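Local atomic coordinates of putative aminomethyltransferase (Leptospirillum rubarum, PDB entry 3TTG), a protein that is a putative aminomethyltransferase, probably binding folate as its relatives in the glycine cleavage T-protein family do. Residues Y77-N82 with S235-S240; E111-L116 with A126-M131. One frame throughout, in Å; residues are numbered along the deposited sequence.

Contact 1 of 2, residues Y77-N82 with S235-S240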
loop_
_atom_site.group_PDB
_atom_site.type_symbol
_atom_site.label_atom_id
_atom_site.label_comp_id
_atom_site.label_asym_id
_atom_site.label_seq_id
_atom_site.Cartn_x
_atom_site.Cartn_y
_atom_site.Cartn_z
ATOM N N TYR A 77 -4.818 -8.834 -0.122
ATOM C CA TYR A 77 -4.176 -7.955 0.800
ATOM C C TYR A 77 -4.529 -8.430 2.207
ATOM O O TYR A 77 -5.664 -8.869 2.449
ATOM C CB TYR A 77 -4.703 -6.565 0.604
ATOM C CG TYR A 77 -3.957 -5.520 1.366
ATOM C CD1 TYR A 77 -2.646 -5.220 1.059
ATOM C CD2 TYR A 77 -4.603 -4.728 2.299
ATOM C CE1 TYR A 77 -1.980 -4.184 1.687
ATOM C CE2 TYR A 77 -3.947 -3.695 2.942
ATOM C CZ TYR A 77 -2.627 -3.438 2.656
ATOM O OH TYR A 77 -2.010 -2.392 3.294
ATOM N N SER A 78 -3.599 -8.351 3.088
ATOM C CA SER A 78 -3.844 -8.679 4.500
ATOM C C SER A 78 -3.053 -7.812 5.418
ATOM O O SER A 78 -1.952 -7.369 5.081
ATOM C CB SER A 78 -3.446 -10.124 4.795
ATOM O OG SER A 78 -3.909 -10.551 6.073
ATOM N N PHE A 79 -3.560 -7.680 6.635
ATOM C CA PHE A 79 -2.824 -7.189 7.766
ATOM C C PHE A 79 -2.382 -8.354 8.642
ATOM O O PHE A 79 -2.940 -9.451 8.603
ATOM C CB PHE A 79 -3.670 -6.218 8.617
ATOM C CG PHE A 79 -3.947 -4.938 7.929
ATOM C CD1 PHE A 79 -2.942 -4.000 7.741
ATOM C CD2 PHE A 79 -5.196 -4.680 7.390
ATOM C CE1 PHE A 79 -3.191 -2.835 7.037
ATOM C CE2 PHE A 79 -5.428 -3.524 6.662
ATOM C CZ PHE A 79 -4.450 -2.588 6.540
ATOM N N PHE A 80 -1.397 -8.063 9.464
ATOM C CA PHE A 80 -0.929 -8.893 10.574
ATOM C C PHE A 80 -1.042 -8.005 11.771
ATOM O O PHE A 80 -0.373 -6.957 11.864
ATOM C CB PHE A 80 0.478 -9.438 10.344
ATOM C CG PHE A 80 0.534 -10.395 9.178
ATOM C CD1 PHE A 80 0.513 -11.762 9.385
ATOM C CD2 PHE A 80 0.452 -9.927 7.871
ATOM C CE1 PHE A 80 0.505 -12.635 8.322
ATOM C CE2 PHE A 80 0.429 -10.802 6.812
ATOM C CZ PHE A 80 0.434 -12.140 7.039
ATOM N N LEU A 81 -1.965 -8.342 12.630
ATOM C CA LEU A 81 -2.241 -7.495 13.795
ATOM C C LEU A 81 -1.694 -8.035 15.062
ATOM O O LEU A 81 -1.390 -9.205 15.140
ATOM C CB LEU A 81 -3.758 -7.343 13.953
ATOM C CG LEU A 81 -4.549 -6.973 12.667
ATOM C CD1 LEU A 81 -6.032 -6.987 12.907
ATOM C CD2 LEU A 81 -4.168 -5.634 12.130
ATOM N N ASN A 82 -1.586 -7.163 16.082
ATOM C CA ASN A 82 -1.261 -7.576 17.423
ATOM C C ASN A 82 -2.587 -7.982 18.092
ATOM O O ASN A 82 -3.639 -7.726 17.516
ATOM C CB ASN A 82 -0.493 -6.460 18.151
ATOM C CG ASN A 82 -1.274 -5.246 18.554
ATOM O OD1 ASN A 82 -2.508 -5.204 18.545
ATOM N ND2 ASN A 82 -0.556 -4.258 18.974
ATOM N N SER A 235 4.029 5.048 7.416
ATOM C CA SER A 235 3.486 6.382 7.737
ATOM C C SER A 235 2.034 6.329 8.199
ATOM O O SER A 235 1.672 6.901 9.248
ATOM C CB SER A 235 3.618 7.336 6.542
ATOM O OG SER A 235 3.213 6.708 5.351
ATOM N N GLU A 236 1.196 5.724 7.408
ATOM C CA GLU A 236 -0.235 5.616 7.755
ATOM C C GLU A 236 -0.533 4.274 8.398
ATOM O O GLU A 236 -1.481 4.181 9.151
ATOM C CB GLU A 236 -1.145 5.764 6.526
ATOM C CG GLU A 236 -1.160 7.147 5.867
ATOM C CD GLU A 236 0.158 7.551 5.249
ATOM O OE1 GLU A 236 0.705 6.720 4.492
ATOM O OE2 GLU A 236 0.710 8.620 5.605
ATOM N N LEU A 237 0.230 3.224 8.056
ATOM C CA LEU A 237 -0.057 1.876 8.554
ATOM C C LEU A 237 1.025 1.448 9.502
ATOM O O LEU A 237 2.163 1.206 9.117
ATOM C CB LEU A 237 -0.180 0.916 7.352
ATOM C CG LEU A 237 -1.036 1.372 6.213
ATOM C CD1 LEU A 237 -0.895 0.436 5.079
ATOM C CD2 LEU A 237 -2.475 1.618 6.640
ATOM N N ASN A 238 0.713 1.493 10.761
ATOM C CA ASN A 238 1.668 1.148 11.840
ATOM C C ASN A 238 0.844 0.866 13.086
ATOM O O ASN A 238 -0.379 1.051 13.045
ATOM C CB ASN A 238 2.706 2.290 12.047
ATOM C CG ASN A 238 2.143 3.583 12.530
ATOM O OD1 ASN A 238 1.556 3.649 13.602
ATOM N ND2 ASN A 238 2.270 4.643 11.751
ATOM N N ASP A 239 1.499 0.509 14.188
ATOM C CA ASP A 239 0.830 0.033 15.398
ATOM C C ASP A 239 0.091 1.078 16.213
ATOM O O ASP A 239 -0.499 0.685 17.177
ATOM C CB ASP A 239 1.746 -0.768 16.304
ATOM C CG ASP A 239 2.865 -0.036 17.006
ATOM O OD1 ASP A 239 2.913 1.201 16.917
ATOM O OD2 ASP A 239 3.687 -0.708 17.659
ATOM N N SER A 240 0.037 2.335 15.782
ATOM C CA SER A 240 -0.840 3.326 16.367
ATOM C C SER A 240 -2.250 3.169 15.791
ATOM O O SER A 240 -3.179 3.724 16.342
ATOM C CB SER A 240 -0.333 4.737 16.069
ATOM O OG SER A 240 0.923 4.924 16.686
#
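L237 CD1 meets Y77 OH at 3.5 Å, and both leucine methyls, CD1 and CD2, stand off F79 CE1 at 4.5 Å, CD1 lying at the edge of the phenyl ring, near its plane. Y77 and L237 approach from opposite directions: the tyrosine, CG anti to its backbone nitrogen (chi1 -171°), extends its long ring from the strand, while the leucine comes from the loop to meet its end. The hydroxyl also hydrogen-bonds D90 on the neighbouring strand 87-96, so the phenol suits this place by pairing a flat apolar ring with a polar end satisfied inside the protein. F79 and L237, wholly apolar, suit the buried space beside it; L237 also touches A246 and D90.

This is the close part, and it is small: about 113 Å² is buried in all. Toward N82 and D239, partly exposed and exposed, the backbones draw nearer but the side chains do not touch, and N82 ND2 stays 5.0 Å from D239 CB. R86 bridges the segments here, its backbone N bonded to N82 OD1 and its guanidinium group to D239 O. Locally, N238 OD1 accepts S240 N at 3.0 Å in an Asx turn, with an N-H...O angle of 164° and the donor in the carbonyl plane. At the other end E236 turns to R312 in a salt bridge and to T311.

With van der Waals contacts alone directly between strand and loop, the chemistry is consistent with much of the positioning coming from polar partners outside: D90, R312 and R86, which bonds to both segments.

Contact 2 of 2, residues E111-L116 with A126-M131; sequences EFVNHL and AKITDM
I128 packs against one side of helix 109-118 with both of its branches. CD1 touches L116 CB at 3.7 Å, the closer of the two meetings, while CG2 faces V113 CG2 at 4.2 Å. The torsion explains the division: with CG1 anti to the carbonyl carbon and CG2 anti to the backbone nitrogen (chi1 -61°), the CG1-CD1 arm runs to L116 and CG2 to V113, two residues three positions apart and therefore on the same side of the helix. A beta-branched residue suits a strand, and here its fork serves two neighbours at once. The CA atoms of V113 and I128 are 7.6 Å apart, and 172 Å² is buried in all.

The next shell holds these side chains in place. I48 of the adjacent strand touches both V113 and I128, and L120, just past the helix, also reaches I128. L116 CG sits 4.0 Å above one face of the F112 ring, offset toward its rim; that ring in turn meets F89 edge-to-face. On the other side of the strand, K127 folds back so that NZ donates to I128 O at 2.8 Å from above the carbonyl plane; its long flexible chain lets the charged end stay at the surface while bonding the backbone. Further along, D130 forms a salt bridge with R109 at the start of the helix, a charged tie beside the apolar packing.

Backbone bonds from K127 to E51 and from T129 to F49 join strand 127-130 to strand 48-51 as an edge of the five-stranded sheet. A helix packed on an antiparallel sheet is an alpha+beta arrangement, here within the folate-binding domain.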
loop_
_atom_site.group_PDB
_atom_site.type_symbol
_atom_site.label_atom_id
_atom_site.label_comp_id
_atom_site.label_asym_id
_atom_site.label_seq_id
_atom_site.Cartn_x
_atom_site.Cartn_y
_atom_site.Cartn_z
ATOM N N GLU A 111 12.087 -8.726 10.848
ATOM C CA GLU A 111 11.005 -8.517 11.811
ATOM C C GLU A 111 9.721 -9.278 11.393
ATOM O O GLU A 111 9.029 -9.815 12.253
ATOM C CB GLU A 111 10.703 -7.038 12.003
ATOM C CG GLU A 111 11.909 -6.233 12.467
ATOM C CD GLU A 111 12.862 -5.634 11.435
ATOM O OE1 GLU A 111 12.903 -6.095 10.268
ATOM O OE2 GLU A 111 13.646 -4.748 11.841
ATOM N N PHE A 112 9.393 -9.297 10.103
ATOM C CA PHE A 112 8.233 -10.029 9.593
ATOM C C PHE A 112 8.404 -11.531 9.775
ATOM O O PHE A 112 7.481 -12.170 10.210
ATOM C CB PHE A 112 7.933 -9.711 8.128
ATOM C CG PHE A 112 6.662 -10.384 7.644
ATOM C CD1 PHE A 112 5.420 -9.908 8.018
ATOM C CD2 PHE A 112 6.718 -11.473 6.768
ATOM C CE1 PHE A 112 4.248 -10.516 7.555
ATOM C CE2 PHE A 112 5.555 -12.085 6.313
ATOM C CZ PHE A 112 4.321 -11.581 6.671
ATOM N N VAL A 113 9.559 -12.092 9.446
ATOM C CA VAL A 113 9.824 -13.520 9.611
ATOM C C VAL A 113 9.765 -13.888 11.103
ATOM O O VAL A 113 9.140 -14.898 11.451
ATOM C CB VAL A 113 11.144 -13.896 8.922
ATOM C CG1 VAL A 113 11.640 -15.278 9.352
ATOM C CG2 VAL A 113 10.943 -13.877 7.404
ATOM N N ASN A 114 10.329 -13.040 11.980
ATOM C CA ASN A 114 10.257 -13.252 13.429
ATOM C C ASN A 114 8.809 -13.261 13.934
ATOM O O ASN A 114 8.474 -14.001 14.860
ATOM C CB ASN A 114 11.080 -12.178 14.196
ATOM C CG ASN A 114 12.593 -12.344 14.057
ATOM O OD1 ASN A 114 13.102 -13.418 13.721
ATOM N ND2 ASN A 114 13.352 -11.293 14.330
ATOM N N HIS A 115 7.995 -12.405 13.404
ATOM C CA HIS A 115 6.549 -12.372 13.745
ATOM C C HIS A 115 5.859 -13.657 13.344
ATOM O O HIS A 115 5.231 -14.286 14.184
ATOM C CB HIS A 115 5.851 -11.207 13.098
ATOM C CG HIS A 115 4.379 -11.119 13.430
ATOM N ND1 HIS A 115 3.946 -10.665 14.653
ATOM C CD2 HIS A 115 3.295 -11.463 12.686
ATOM C CE1 HIS A 115 2.620 -10.768 14.634
ATOM N NE2 HIS A 115 2.186 -11.254 13.474
ATOM N N LEU A 116 6.103 -14.151 12.147
ATOM C CA LEU A 116 5.537 -15.471 11.784
ATOM C C LEU A 116 6.046 -16.596 12.701
ATOM O O LEU A 116 5.268 -17.465 13.107
ATOM C CB LEU A 116 5.914 -15.817 10.349
ATOM C CG LEU A 116 5.394 -14.896 9.218
ATOM C CD1 LEU A 116 5.760 -15.482 7.858
ATOM C CD2 LEU A 116 3.954 -14.737 9.247
ATOM N N ALA A 126 4.938 -26.422 9.036
ATOM C CA ALA A 126 5.115 -25.274 8.156
ATOM C C ALA A 126 6.572 -24.859 8.238
ATOM O O ALA A 126 7.185 -25.031 9.273
ATOM C CB ALA A 126 4.180 -24.123 8.531
ATOM N N LYS A 127 7.115 -24.331 7.167
ATOM C CA LYS A 127 8.494 -23.880 7.087
ATOM C C LYS A 127 8.507 -22.537 6.357
ATOM O O LYS A 127 7.784 -22.377 5.393
ATOM C CB LYS A 127 9.363 -24.955 6.338
ATOM C CG LYS A 127 10.691 -24.480 5.698
ATOM C CD LYS A 127 11.804 -24.170 6.722
ATOM C CE LYS A 127 13.207 -24.011 6.125
ATOM N NZ LYS A 127 13.502 -22.649 5.576
ATOM N N ILE A 128 9.319 -21.594 6.817
ATOM C CA ILE A 128 9.409 -20.262 6.230
ATOM C C ILE A 128 10.743 -20.114 5.521
ATOM O O ILE A 128 11.762 -20.496 6.080
ATOM C CB ILE A 128 9.225 -19.171 7.329
ATOM C CG1 ILE A 128 7.842 -19.297 7.994
ATOM C CG2 ILE A 128 9.410 -17.761 6.725
ATOM C CD1 ILE A 128 7.866 -18.867 9.396
ATOM N N THR A 129 10.744 -19.530 4.324
ATOM C CA THR A 129 11.974 -19.283 3.527
ATOM C C THR A 129 11.970 -17.876 3.007
ATOM O O THR A 129 10.975 -17.435 2.455
ATOM C CB THR A 129 12.101 -20.253 2.350
ATOM O OG1 THR A 129 11.998 -21.593 2.863
ATOM C CG2 THR A 129 13.442 -20.081 1.589
ATOM N N ASP A 130 13.070 -17.165 3.208
ATOM C CA ASP A 130 13.235 -15.826 2.727
ATOM C C ASP A 130 13.998 -15.881 1.367
ATOM O O ASP A 130 15.188 -16.227 1.320
ATOM C CB ASP A 130 13.982 -15.032 3.810
ATOM C CG ASP A 130 14.162 -13.583 3.461
ATOM O OD1 ASP A 130 13.884 -13.209 2.285
ATOM O OD2 ASP A 130 14.636 -12.832 4.326
HETATM N N MSE A 131 13.292 -15.578 0.276
HETATM C CA MSE A 131 13.841 -15.633 -1.078
HETATM C C MSE A 131 14.139 -14.237 -1.634
HETATM O O MSE A 131 14.341 -14.071 -2.823
HETATM C CB MSE A 131 12.804 -16.293 -1.958
HETATM C CG MSE A 131 12.398 -17.679 -1.453
HETATM SE SE MSE A 131 13.630 -18.928 -2.043
HETATM C CE MSE A 131 12.725 -19.181 -3.733
#

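How the contacts relate
The centres of contact 1 and contact 2 lie about 17 Å apart, and all four segments lie in the folate-binding domain. Both contacts reach the same five-stranded antiparallel sheet, but at its two outermost strands: 75-81 carries contact 1 and 127-130 carries contact 2. Helix 109-118 links them, because F80 packs on F112, H115 and L116, while the neighbouring F79 serves the loop 235-240. Along the chain contact 2, whose segments are only 10 residues apart, is nested within the long excursion closed by contact 1. The sheet is thus packed locally by a helix and reached by a distant loop, which also faces the C-terminal barrel domain.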